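Local atomic coordinates of chain length determinant protein (Shigella flexneri, PDB entry 4E2H), a protein that probably regulates how long the O-antigen chains of lipopolysaccharide grow, through a periplasmic domain of an inner-membrane protein. Residues Val22-Gly27 with Ala231-Met236; Ala31-Val34 with Ala39-Lys42; Glu146-Arg151 with Arg201-Ser206; Tyr161-Gln166 with Leu186-Leu191. One frame throughout, in Å; residues are numbered along the deposited sequence.

Contact 1: Val22-Gly27 with Ala231-Met236; sequences VGQIAG and AYRYVM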
loop_
_atom_site.group_PDB
_atom_site.type_symbol
_atom_site.label_atom_id
_atom_site.label_comp_id
_atom_site.label_asym_id
_atom_site.label_seq_id
_atom_site.Cartn_x
_atom_site.Cartn_y
_atom_site.Cartn_z
ATOM N N VAL C 22 -3.441 16.856 8.840
ATOM C CA VAL C 22 -3.970 16.221 7.635
ATOM C C VAL C 22 -3.996 17.152 6.409
ATOM O O VAL C 22 -3.501 16.773 5.350
ATOM C CB VAL C 22 -5.361 15.615 7.894
ATOM C CG1 VAL C 22 -5.938 15.052 6.625
ATOM C CG2 VAL C 22 -5.291 14.564 9.011
ATOM N N GLY C 23 -4.563 18.351 6.529
ATOM C CA GLY C 23 -4.449 19.333 5.457
ATOM C C GLY C 23 -3.125 20.071 5.663
ATOM O O GLY C 23 -2.955 20.773 6.655
ATOM N N GLN C 24 -2.217 19.985 4.696
ATOM C CA GLN C 24 -0.775 20.009 4.970
ATOM C C GLN C 24 -0.491 18.543 4.728
ATOM O O GLN C 24 -1.240 17.707 5.222
ATOM C CB GLN C 24 -0.482 20.288 6.455
ATOM C CG GLN C 24 -0.249 21.757 6.916
ATOM C CD GLN C 24 0.235 21.858 8.376
ATOM O OE1 GLN C 24 -0.114 21.029 9.217
ATOM N NE2 GLN C 24 1.065 22.863 8.665
ATOM N N ILE C 25 0.530 18.190 3.965
ATOM C CA ILE C 25 0.742 16.764 3.699
ATOM C C ILE C 25 -0.457 15.988 3.108
ATOM O O ILE C 25 -0.459 14.752 3.134
ATOM C CB ILE C 25 1.182 15.987 4.976
ATOM C CG1 ILE C 25 -0.014 15.303 5.652
ATOM C CG2 ILE C 25 1.948 16.897 5.941
ATOM C CD1 ILE C 25 0.380 14.007 6.282
ATOM N N ALA C 26 -1.464 16.675 2.570
ATOM C CA ALA C 26 -2.484 15.956 1.805
ATOM C C ALA C 26 -1.933 15.688 0.399
ATOM O O ALA C 26 -2.157 14.621 -0.175
ATOM C CB ALA C 26 -3.780 16.735 1.735
ATOM N N GLY C 27 -1.213 16.668 -0.148
ATOM C CA GLY C 27 -0.471 16.511 -1.387
ATOM C C GLY C 27 0.534 15.369 -1.332
ATOM O O GLY C 27 0.653 14.577 -2.291
ATOM N N ALA C 231 7.308 18.942 7.342
ATOM C CA ALA C 231 7.744 17.940 8.285
ATOM C C ALA C 231 7.030 18.069 9.641
ATOM O O ALA C 231 6.972 17.087 10.394
ATOM C CB ALA C 231 9.248 18.035 8.473
ATOM N N TYR C 232 6.493 19.259 9.944
ATOM C CA TYR C 232 6.034 19.618 11.302
ATOM C C TYR C 232 4.993 20.751 11.287
ATOM O O TYR C 232 4.733 21.364 10.242
ATOM C CB TYR C 232 7.224 20.094 12.148
ATOM C CG TYR C 232 7.683 21.500 11.782
ATOM C CD1 TYR C 232 8.619 21.711 10.777
ATOM C CD2 TYR C 232 7.165 22.615 12.426
ATOM C CE1 TYR C 232 9.025 22.987 10.422
ATOM C CE2 TYR C 232 7.565 23.894 12.076
ATOM C CZ TYR C 232 8.497 24.075 11.071
ATOM O OH TYR C 232 8.904 25.344 10.701
ATOM N N ARG C 233 4.402 21.031 12.450
ATOM C CA ARG C 233 3.611 22.246 12.617
ATOM C C ARG C 233 3.889 22.865 13.984
ATOM O O ARG C 233 4.175 22.160 14.962
ATOM C CB ARG C 233 2.107 22.015 12.392
ATOM C CG ARG C 233 1.276 21.907 13.673
ATOM C CD ARG C 233 -0.222 21.846 13.391
ATOM N NE ARG C 233 -0.954 21.160 14.459
ATOM C CZ ARG C 233 -1.346 21.733 15.601
ATOM N NH1 ARG C 233 -1.076 23.014 15.838
ATOM N NH2 ARG C 233 -2.005 21.020 16.514
ATOM N N TYR C 234 3.830 24.191 14.042
ATOM C CA TYR C 234 4.092 24.907 15.280
ATOM C C TYR C 234 2.869 24.870 16.176
ATOM O O TYR C 234 1.778 25.259 15.749
ATOM C CB TYR C 234 4.434 26.354 14.958
ATOM C CG TYR C 234 5.892 26.581 14.675
ATOM C CD1 TYR C 234 6.865 25.997 15.472
ATOM C CD2 TYR C 234 6.299 27.381 13.616
ATOM C CE1 TYR C 234 8.217 26.214 15.231
ATOM C CE2 TYR C 234 7.643 27.603 13.356
ATOM C CZ TYR C 234 8.602 27.023 14.166
ATOM O OH TYR C 234 9.948 27.251 13.918
ATOM N N VAL C 235 3.033 24.393 17.402
ATOM C CA VAL C 235 2.004 24.615 18.414
ATOM C C VAL C 235 2.237 26.016 19.027
ATOM O O VAL C 235 1.298 26.738 19.361
ATOM C CB VAL C 235 2.011 23.517 19.488
ATOM C CG1 VAL C 235 0.740 23.595 20.314
ATOM C CG2 VAL C 235 2.119 22.133 18.839
HETATM N N MSE C 236 3.511 26.381 19.159
HETATM C CA MSE C 236 3.912 27.719 19.529
HETATM C C MSE C 236 5.279 28.004 18.905
HETATM O O MSE C 236 6.204 27.185 19.030
HETATM C CB MSE C 236 4.017 27.851 21.050
#
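The side chain of Q24 reaches across to R233 and meets it with its amide end. Q24 CB begins the approach 6.7 Å from R233 CB. CG comes only a little nearer. It stands anti to the carbonyl carbon of its own residue, with chi1 (-93°) well off the staggered value. The extended chain beyond CG carries the amide out to R233. Q24 CD lies 4.4 Å from R233 CB. The two amide tips of Q24, OE1 and NE2, are both 4.0 Å from R233 CB, so the packing is the same whichever tip is the oxygen. The amide end also nears the backbone of Y232, with Q24 NE2 as modelled 4.3 Å from Y232 O. No hydrogen bond joins the two segments.

The two side chains cross at about a right angle. The amide and guanidinium planes are 43° apart. R233 starts toward Q24, but its extended chain then leads the guanidinium away, where NE makes a long, weak ion pair with D21.

Q24 belongs to the loop after strand 12-18, just ahead of helix 26-35, for which I25 is the N-cap. R233 lies on strand 233-234, outermost within this chain in an antiparallel sheet of the alpha/beta base domain known in Wzz proteins. Its backbone is hydrogen-bonded to T18 of strand 12-18, and farther along V235 and M236 both face I16 in a classic beta bulge.

Within the second segment, Y232 CE2 sits 3.7 Å above the ring plane of Y234, over its centre. A second subunit borders this surface: G23 N makes a weak hydrogen bond to its D124.

Contact 2: Ala31-Val34 with Ala39-Lys42; sequences AMNV and AAPK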
loop_
_atom_site.group_PDB
_atom_site.type_symbol
_atom_site.label_atom_id
_atom_site.label_comp_id
_atom_site.label_asym_id
_atom_site.label_seq_id
_atom_site.Cartn_x
_atom_site.Cartn_y
_atom_site.Cartn_z
ATOM N N ALA C 31 0.360 11.496 -3.052
ATOM C CA ALA C 31 1.392 10.743 -3.756
ATOM C C ALA C 31 1.417 9.310 -3.267
ATOM O O ALA C 31 1.219 8.382 -4.043
ATOM C CB ALA C 31 2.755 11.367 -3.561
HETATM N N MSE C 32 1.663 9.119 -1.978
HETATM C CA MSE C 32 1.797 7.758 -1.459
HETATM C C MSE C 32 0.553 6.889 -1.676
HETATM O O MSE C 32 0.640 5.649 -1.669
HETATM C CB MSE C 32 2.195 7.785 0.003
HETATM C CG MSE C 32 3.466 8.548 0.216
HETATM SE SE MSE C 32 5.018 7.441 0.048
HETATM C CE MSE C 32 6.312 8.838 -0.359
ATOM N N ASN C 33 -0.599 7.527 -1.858
ATOM C CA ASN C 33 -1.793 6.775 -2.213
ATOM C C ASN C 33 -1.751 6.300 -3.680
ATOM O O ASN C 33 -2.125 5.163 -3.974
ATOM C CB ASN C 33 -3.071 7.548 -1.879
ATOM C CG ASN C 33 -3.650 7.151 -0.526
ATOM O OD1 ASN C 33 -4.426 6.194 -0.424
ATOM N ND2 ASN C 33 -3.267 7.885 0.523
ATOM N N VAL C 34 -1.270 7.155 -4.586
ATOM C CA VAL C 34 -0.950 6.732 -5.948
ATOM C C VAL C 34 0.024 5.554 -5.973
ATOM O O VAL C 34 -0.326 4.447 -6.388
ATOM C CB VAL C 34 -0.296 7.868 -6.746
ATOM C CG1 VAL C 34 0.183 7.352 -8.113
ATOM C CG2 VAL C 34 -1.259 9.008 -6.909
ATOM N N ALA C 39 -2.000 -0.662 -0.061
ATOM C CA ALA C 39 -0.671 -0.917 0.473
ATOM C C ALA C 39 -0.104 0.341 1.133
ATOM O O ALA C 39 0.818 0.265 1.954
ATOM C CB ALA C 39 0.242 -1.346 -0.662
ATOM N N ALA C 40 -0.650 1.497 0.748
ATOM C CA ALA C 40 -0.226 2.799 1.268
ATOM C C ALA C 40 -0.645 3.001 2.727
ATOM O O ALA C 40 -1.782 2.686 3.110
ATOM C CB ALA C 40 -0.773 3.928 0.398
ATOM N N PRO C 41 0.274 3.559 3.543
ATOM C CA PRO C 41 0.099 3.638 5.007
ATOM C C PRO C 41 -1.023 4.598 5.392
ATOM O O PRO C 41 -1.358 5.487 4.594
ATOM C CB PRO C 41 1.450 4.171 5.501
ATOM C CG PRO C 41 2.000 4.967 4.325
ATOM C CD PRO C 41 1.489 4.262 3.076
ATOM N N LYS C 42 -1.610 4.410 6.576
ATOM C CA LYS C 42 -2.625 5.336 7.087
ATOM C C LYS C 42 -2.044 6.759 7.150
ATOM O O LYS C 42 -0.846 6.943 7.394
ATOM C CB LYS C 42 -3.111 4.888 8.477
ATOM C CG LYS C 42 -4.498 4.233 8.503
ATOM C CD LYS C 42 -4.765 3.482 9.831
ATOM C CE LYS C 42 -6.218 2.987 9.918
ATOM N NZ LYS C 42 -6.415 1.755 10.755
HETATM O O HOH W 1 -2.517 7.274 3.126
#
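A water bridges P41 and N33. It donates to P41 O at 2.6 Å and lies almost straight out from the carbonyl, with a C-O-water angle of about 169°. The same water accepts a weak hydrogen bond from N33 ND2, 2.8 Å from the water oxygen. N33 ND2 has a second partner in N29 O, one turn back in the helix. The amide nitrogen is thus bonded to its own helix and only weakly linked, through the water, to the loop. No direct hydrogen bond crosses between the two segments.

The direct contact is made by A40, whose CB points toward the helix. It presses on the backbone of M32, with A40 CB 3.0 Å from M32 O. This is tight for a methyl against a carbonyl. The methyl approaches from one side of the carbonyl, at a C-O-CB angle of about 122°. A40 CB is also 4.0 Å from N33 CA.

The contact closes a short helix-loop-helix connection. M32 and N33 lie near the C-terminal end of helix 26-35. The loop folds back over that end, and K42 then takes the N-cap position of helix 43-65.

The selenomethionine M32 starts toward the loop. Its CG is anti to its own carbonyl carbon (chi1 -57°), and the chain beyond leads the selenium away. P41 stays farther off, its CD 4.7 Å from M32 CB. N33 OD1 is 4.4 Å from A40 CB. On the helix face turned from the loop, V34 touches N215 and I219 of helix 207-219. K42 packs on A39 of the second subunit.

Contact 3: Glu146-Arg151 with Arg201-Ser206; sequences EQKDLR and RPLVFS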
loop_
_atom_site.group_PDB
_atom_site.type_symbol
_atom_site.label_atom_id
_atom_site.label_comp_id
_atom_site.label_asym_id
_atom_site.label_seq_id
_atom_site.Cartn_x
_atom_site.Cartn_y
_atom_site.Cartn_z
ATOM N N GLU C 146 -0.739 -15.940 -24.027
ATOM C CA GLU C 146 -0.654 -17.382 -24.108
ATOM C C GLU C 146 -2.043 -17.976 -24.020
ATOM O O GLU C 146 -2.334 -18.988 -24.639
ATOM C CB GLU C 146 0.303 -17.929 -23.058
ATOM C CG GLU C 146 1.689 -17.318 -23.245
ATOM C CD GLU C 146 2.760 -17.990 -22.390
ATOM O OE1 GLU C 146 2.391 -18.640 -21.368
ATOM O OE2 GLU C 146 3.971 -17.866 -22.737
ATOM N N GLN C 147 -2.917 -17.338 -23.262
ATOM C CA GLN C 147 -4.312 -17.713 -23.325
ATOM C C GLN C 147 -4.756 -17.685 -24.782
ATOM O O GLN C 147 -5.338 -18.644 -25.291
ATOM C CB GLN C 147 -5.161 -16.760 -22.493
ATOM C CG GLN C 147 -5.273 -17.166 -21.046
ATOM C CD GLN C 147 -5.856 -18.564 -20.886
ATOM O OE1 GLN C 147 -5.122 -19.553 -20.786
ATOM N NE2 GLN C 147 -7.184 -18.652 -20.853
ATOM N N LYS C 148 -4.455 -16.584 -25.458
ATOM C CA LYS C 148 -4.859 -16.423 -26.846
ATOM C C LYS C 148 -4.201 -17.476 -27.733
ATOM O O LYS C 148 -4.888 -18.177 -28.476
ATOM C CB LYS C 148 -4.554 -15.007 -27.331
ATOM C CG LYS C 148 -4.763 -14.764 -28.808
ATOM C CD LYS C 148 -4.610 -13.278 -29.106
ATOM C CE LYS C 148 -4.098 -13.060 -30.516
ATOM N NZ LYS C 148 -3.233 -11.854 -30.617
ATOM N N ASP C 149 -2.886 -17.629 -27.633
ATOM C CA ASP C 149 -2.199 -18.581 -28.508
ATOM C C ASP C 149 -2.677 -20.024 -28.367
ATOM O O ASP C 149 -2.817 -20.744 -29.364
ATOM C CB ASP C 149 -0.687 -18.449 -28.390
ATOM C CG ASP C 149 -0.231 -17.042 -28.715
ATOM O OD1 ASP C 149 -1.112 -16.258 -29.142
ATOM O OD2 ASP C 149 0.970 -16.719 -28.552
ATOM N N LEU C 150 -2.945 -20.446 -27.142
ATOM C CA LEU C 150 -3.633 -21.725 -26.949
ATOM C C LEU C 150 -4.976 -21.767 -27.691
ATOM O O LEU C 150 -5.285 -22.749 -28.338
ATOM C CB LEU C 150 -3.869 -22.027 -25.466
ATOM C CG LEU C 150 -4.952 -23.090 -25.228
ATOM C CD1 LEU C 150 -4.392 -24.476 -25.450
ATOM C CD2 LEU C 150 -5.522 -22.976 -23.804
ATOM N N ARG C 151 -5.769 -20.705 -27.609
ATOM C CA ARG C 151 -7.049 -20.706 -28.292
ATOM C C ARG C 151 -6.786 -20.813 -29.793
ATOM O O ARG C 151 -7.493 -21.559 -30.485
ATOM C CB ARG C 151 -7.894 -19.490 -27.938
ATOM C CG ARG C 151 -9.319 -19.516 -28.493
ATOM C CD ARG C 151 -9.976 -20.916 -28.357
ATOM N NE ARG C 151 -11.442 -20.803 -28.416
ATOM C CZ ARG C 151 -12.307 -21.710 -27.955
ATOM N NH1 ARG C 151 -11.873 -22.829 -27.400
ATOM N NH2 ARG C 151 -13.615 -21.495 -28.057
ATOM N N ARG C 201 -6.717 -10.417 -33.178
ATOM C CA ARG C 201 -7.678 -10.909 -32.212
ATOM C C ARG C 201 -7.309 -10.177 -30.922
ATOM O O ARG C 201 -6.134 -10.160 -30.511
ATOM C CB ARG C 201 -7.552 -12.430 -32.058
ATOM C CG ARG C 201 -8.652 -13.102 -31.219
ATOM C CD ARG C 201 -8.407 -14.615 -31.064
ATOM N NE ARG C 201 -9.507 -15.371 -30.441
ATOM C CZ ARG C 201 -10.439 -16.049 -31.107
ATOM N NH1 ARG C 201 -10.417 -16.071 -32.434
ATOM N NH2 ARG C 201 -11.392 -16.701 -30.443
ATOM N N PRO C 202 -8.295 -9.533 -30.293
ATOM C CA PRO C 202 -7.979 -8.689 -29.137
ATOM C C PRO C 202 -7.733 -9.488 -27.860
ATOM O O PRO C 202 -8.493 -10.415 -27.553
ATOM C CB PRO C 202 -9.235 -7.826 -28.988
ATOM C CG PRO C 202 -10.332 -8.665 -29.544
ATOM C CD PRO C 202 -9.714 -9.458 -30.671
ATOM N N LEU C 203 -6.682 -9.129 -27.131
ATOM C CA LEU C 203 -6.401 -9.769 -25.861
ATOM C C LEU C 203 -7.514 -9.479 -24.867
ATOM O O LEU C 203 -8.022 -8.362 -24.807
ATOM C CB LEU C 203 -5.074 -9.264 -25.312
ATOM C CG LEU C 203 -3.902 -9.719 -26.179
ATOM C CD1 LEU C 203 -2.577 -9.125 -25.695
ATOM C CD2 LEU C 203 -3.847 -11.261 -26.217
ATOM N N VAL C 204 -7.909 -10.484 -24.097
ATOM C CA VAL C 204 -8.846 -10.257 -23.003
ATOM C C VAL C 204 -8.088 -10.133 -21.668
ATOM O O VAL C 204 -7.217 -10.955 -21.362
ATOM C CB VAL C 204 -9.901 -11.365 -22.941
ATOM C CG1 VAL C 204 -10.427 -11.508 -21.538
ATOM C CG2 VAL C 204 -11.030 -11.039 -23.878
ATOM N N PHE C 205 -8.401 -9.104 -20.884
ATOM C CA PHE C 205 -7.724 -8.904 -19.600
ATOM C C PHE C 205 -8.659 -8.783 -18.416
ATOM O O PHE C 205 -9.823 -8.426 -18.571
ATOM C CB PHE C 205 -6.908 -7.621 -19.631
ATOM C CG PHE C 205 -5.780 -7.644 -20.600
ATOM C CD1 PHE C 205 -4.621 -8.356 -20.314
ATOM C CD2 PHE C 205 -5.864 -6.939 -21.798
ATOM C CE1 PHE C 205 -3.559 -8.369 -21.202
ATOM C CE2 PHE C 205 -4.796 -6.945 -22.698
ATOM C CZ PHE C 205 -3.639 -7.661 -22.397
ATOM N N SER C 206 -8.117 -9.016 -17.225
ATOM C CA SER C 206 -8.844 -8.771 -15.982
ATOM C C SER C 206 -9.096 -7.264 -15.778
ATOM O O SER C 206 -8.308 -6.425 -16.226
ATOM C CB SER C 206 -8.045 -9.344 -14.804
ATOM O OG SER C 206 -8.879 -9.684 -13.708
#
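K148 packs its aliphatic chain on L203 and R201 and has the largest share of the contact. Its CG is anti to the backbone N (chi1 172°), which sends the chain out across the 201-206 segment, over L203 to R201. K148 CD rests 3.6 Å from L203 CD2, where the two side chains cross at about a right angle. K148 CE lies 3.8 Å from R201 CB. Here K148 and R201 slide past each other in opposite directions.

One hydrogen bond crosses between the segments, and it is weak. The K148 chain bends at its last torsion, and K148 NZ donates to R201 O at 3.4 Å.

These residues join the very long helix 97-164 to the extended segment between helices 187-195 and 207-219. That segment runs back beside the long helix, part of the elongated helical arm of Wzz proteins. L203 also touches Q145, and R201 touches I155.

Like charges form the third group. R151 NE and R201 NH2 are 4.6 Å apart, and the guanidinium planes are turned 70° to each other. R151 CG approaches the R201 guanidinium obliquely, 4.0 Å from R201 NH2. Each arginine has its own acceptors: R151 NH1 bonds to Q154 OE1, R151 NH2 to V178 O, and R201 NH2 to S188 OG of the second subunit. On the third subunit, R213 forms a salt bridge with E146.

Contact 4: Tyr161-Gln166 with Leu186-Leu191; sequences YANQAQ and LGSEAL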
loop_
_atom_site.group_PDB
_atom_site.type_symbol
_atom_site.label_atom_id
_atom_site.label_comp_id
_atom_site.label_asym_id
_atom_site.label_seq_id
_atom_site.Cartn_x
_atom_site.Cartn_y
_atom_site.Cartn_z
ATOM N N TYR C 161 -10.109 -31.012 -38.529
ATOM C CA TYR C 161 -11.327 -31.803 -38.353
ATOM C C TYR C 161 -12.352 -31.379 -39.390
ATOM O O TYR C 161 -12.967 -32.214 -40.041
ATOM C CB TYR C 161 -11.935 -31.635 -36.947
ATOM C CG TYR C 161 -10.980 -31.764 -35.769
ATOM C CD1 TYR C 161 -9.772 -32.436 -35.883
ATOM C CD2 TYR C 161 -11.309 -31.214 -34.531
ATOM C CE1 TYR C 161 -8.913 -32.552 -34.800
ATOM C CE2 TYR C 161 -10.457 -31.314 -33.442
ATOM C CZ TYR C 161 -9.259 -31.985 -33.575
ATOM O OH TYR C 161 -8.405 -32.098 -32.492
ATOM N N ALA C 162 -12.561 -30.075 -39.540
ATOM C CA ALA C 162 -13.580 -29.615 -40.481
ATOM C C ALA C 162 -13.199 -29.969 -41.935
ATOM O O ALA C 162 -14.017 -30.515 -42.656
ATOM C CB ALA C 162 -13.848 -28.141 -40.330
ATOM N N ASN C 163 -11.969 -29.666 -42.353
ATOM C CA ASN C 163 -11.489 -30.089 -43.667
ATOM C C ASN C 163 -11.804 -31.558 -43.957
ATOM O O ASN C 163 -12.428 -31.875 -44.973
ATOM C CB ASN C 163 -9.987 -29.855 -43.824
ATOM C CG ASN C 163 -9.653 -28.402 -44.106
ATOM O OD1 ASN C 163 -10.542 -27.589 -44.404
ATOM N ND2 ASN C 163 -8.360 -28.064 -44.019
ATOM N N GLN C 164 -11.404 -32.443 -43.053
ATOM C CA GLN C 164 -11.610 -33.864 -43.276
ATOM C C GLN C 164 -13.078 -34.248 -43.405
ATOM O O GLN C 164 -13.427 -35.162 -44.169
ATOM C CB GLN C 164 -10.933 -34.701 -42.190
ATOM C CG GLN C 164 -10.348 -35.994 -42.740
ATOM C CD GLN C 164 -9.841 -36.917 -41.657
ATOM O OE1 GLN C 164 -8.861 -36.608 -40.953
ATOM N NE2 GLN C 164 -10.509 -38.070 -41.510
ATOM N N ALA C 165 -13.937 -33.557 -42.659
ATOM C CA ALA C 165 -15.377 -33.822 -42.709
ATOM C C ALA C 165 -16.039 -32.941 -43.764
ATOM O O ALA C 165 -17.280 -32.846 -43.821
ATOM C CB ALA C 165 -16.009 -33.577 -41.345
ATOM N N GLN C 166 -15.202 -32.296 -44.577
ATOM C CA GLN C 166 -15.639 -31.357 -45.605
ATOM C C GLN C 166 -16.767 -30.431 -45.144
ATOM O O GLN C 166 -17.781 -30.328 -45.827
ATOM C CB GLN C 166 -16.077 -32.106 -46.863
ATOM C CG GLN C 166 -15.006 -33.020 -47.458
ATOM C CD GLN C 166 -15.525 -33.839 -48.632
ATOM O OE1 GLN C 166 -16.712 -34.184 -48.690
ATOM N NE2 GLN C 166 -14.638 -34.146 -49.583
ATOM N N LEU C 186 -18.069 -24.583 -36.872
ATOM C CA LEU C 186 -18.119 -23.221 -37.450
ATOM C C LEU C 186 -17.704 -23.329 -38.909
ATOM O O LEU C 186 -17.837 -22.383 -39.698
ATOM C CB LEU C 186 -17.194 -22.260 -36.713
ATOM C CG LEU C 186 -17.301 -22.231 -35.184
ATOM C CD1 LEU C 186 -16.126 -21.494 -34.568
ATOM C CD2 LEU C 186 -18.622 -21.632 -34.724
ATOM N N GLY C 187 -17.209 -24.503 -39.280
ATOM C CA GLY C 187 -16.860 -24.715 -40.668
ATOM C C GLY C 187 -15.557 -24.032 -41.003
ATOM O O GLY C 187 -15.121 -23.106 -40.305
ATOM N N SER C 188 -14.951 -24.494 -42.086
ATOM C CA SER C 188 -13.560 -24.216 -42.390
ATOM C C SER C 188 -13.397 -22.839 -42.995
ATOM O O SER C 188 -12.314 -22.258 -42.947
ATOM C CB SER C 188 -13.012 -25.281 -43.340
ATOM O OG SER C 188 -13.899 -25.441 -44.431
ATOM N N GLU C 189 -14.456 -22.293 -43.562
ATOM C CA GLU C 189 -14.315 -20.923 -44.023
ATOM C C GLU C 189 -14.172 -19.936 -42.848
ATOM O O GLU C 189 -13.394 -18.976 -42.924
ATOM C CB GLU C 189 -15.432 -20.534 -44.983
ATOM C CG GLU C 189 -14.996 -20.654 -46.432
ATOM C CD GLU C 189 -16.053 -20.161 -47.407
ATOM O OE1 GLU C 189 -17.201 -20.665 -47.344
ATOM O OE2 GLU C 189 -15.736 -19.267 -48.233
ATOM N N ALA C 190 -14.894 -20.184 -41.757
ATOM C CA ALA C 190 -14.769 -19.328 -40.576
ATOM C C ALA C 190 -13.471 -19.589 -39.809
ATOM O O ALA C 190 -12.742 -18.649 -39.482
ATOM C CB ALA C 190 -15.968 -19.486 -39.655
ATOM N N LEU C 191 -13.182 -20.858 -39.509
ATOM C CA LEU C 191 -11.982 -21.167 -38.745
ATOM C C LEU C 191 -10.745 -20.636 -39.482
ATOM O O LEU C 191 -9.826 -20.096 -38.866
ATOM C CB LEU C 191 -11.869 -22.669 -38.447
ATOM C CG LEU C 191 -12.987 -23.393 -37.670
ATOM C CD1 LEU C 191 -12.600 -24.846 -37.442
ATOM C CD2 LEU C 191 -13.334 -22.749 -36.307
#
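S188 packs against A162 and N163. A162 CB and S188 CB are 4.2 Å apart, both pointing toward the opposite segment. A162 CB is equally far, 4.2 Å, from S188 N. N163 OD1 comes in alongside and lies 3.5 Å from S188 CB. The amide oxygen thus meets the methylene and not the hydroxyl, since N163 OD1 stays 4.0 Å from S188 OG. No hydrogen bond crosses between the segments.

The hydroxyl has a different partner. With OG between the backbone N and the carbonyl carbon (chi1 50°), it bonds to V167 O, and the backbone of S188 is also hydrogen-bonded to V167.

V167 follows the end of helix 97-164, which closes in a Schellman motif. V167 N bonds to A162 O, and Q166 N to N163 O at 2.8 Å. Q166 has the positive phi of the C-prime position. The contact closes the 19-residue non-helical connection at the far end of the arm, from which helix 187-195 starts back.

Farther out, L191 packs on A158 and L159, F184 touches both Y161 and A162, and A165 touches E189 of the third subunit.

In the fold
Contacts 1 and 2 lie in the base, with centres about 17 Å apart, and share helix 26-35. Contacts 3 and 4 lie along the arm, with centres about 22 Å apart, and share helix 97-164. The centres of contacts 1 and 4 are about 71 Å apart, on opposite sides of the chain's centre. Contact 4 is buried, contact 2 partly so; both rest on small side chains, in contact 2 a methyl close to a helix carbonyl, in contact 4 alanine and serine beside an asparagine amide. Contacts 1 and 3 are at the surface and use long side chains. Only contact 3 has a direct hydrogen bond across its segments, a weak one, while contact 2 uses a water.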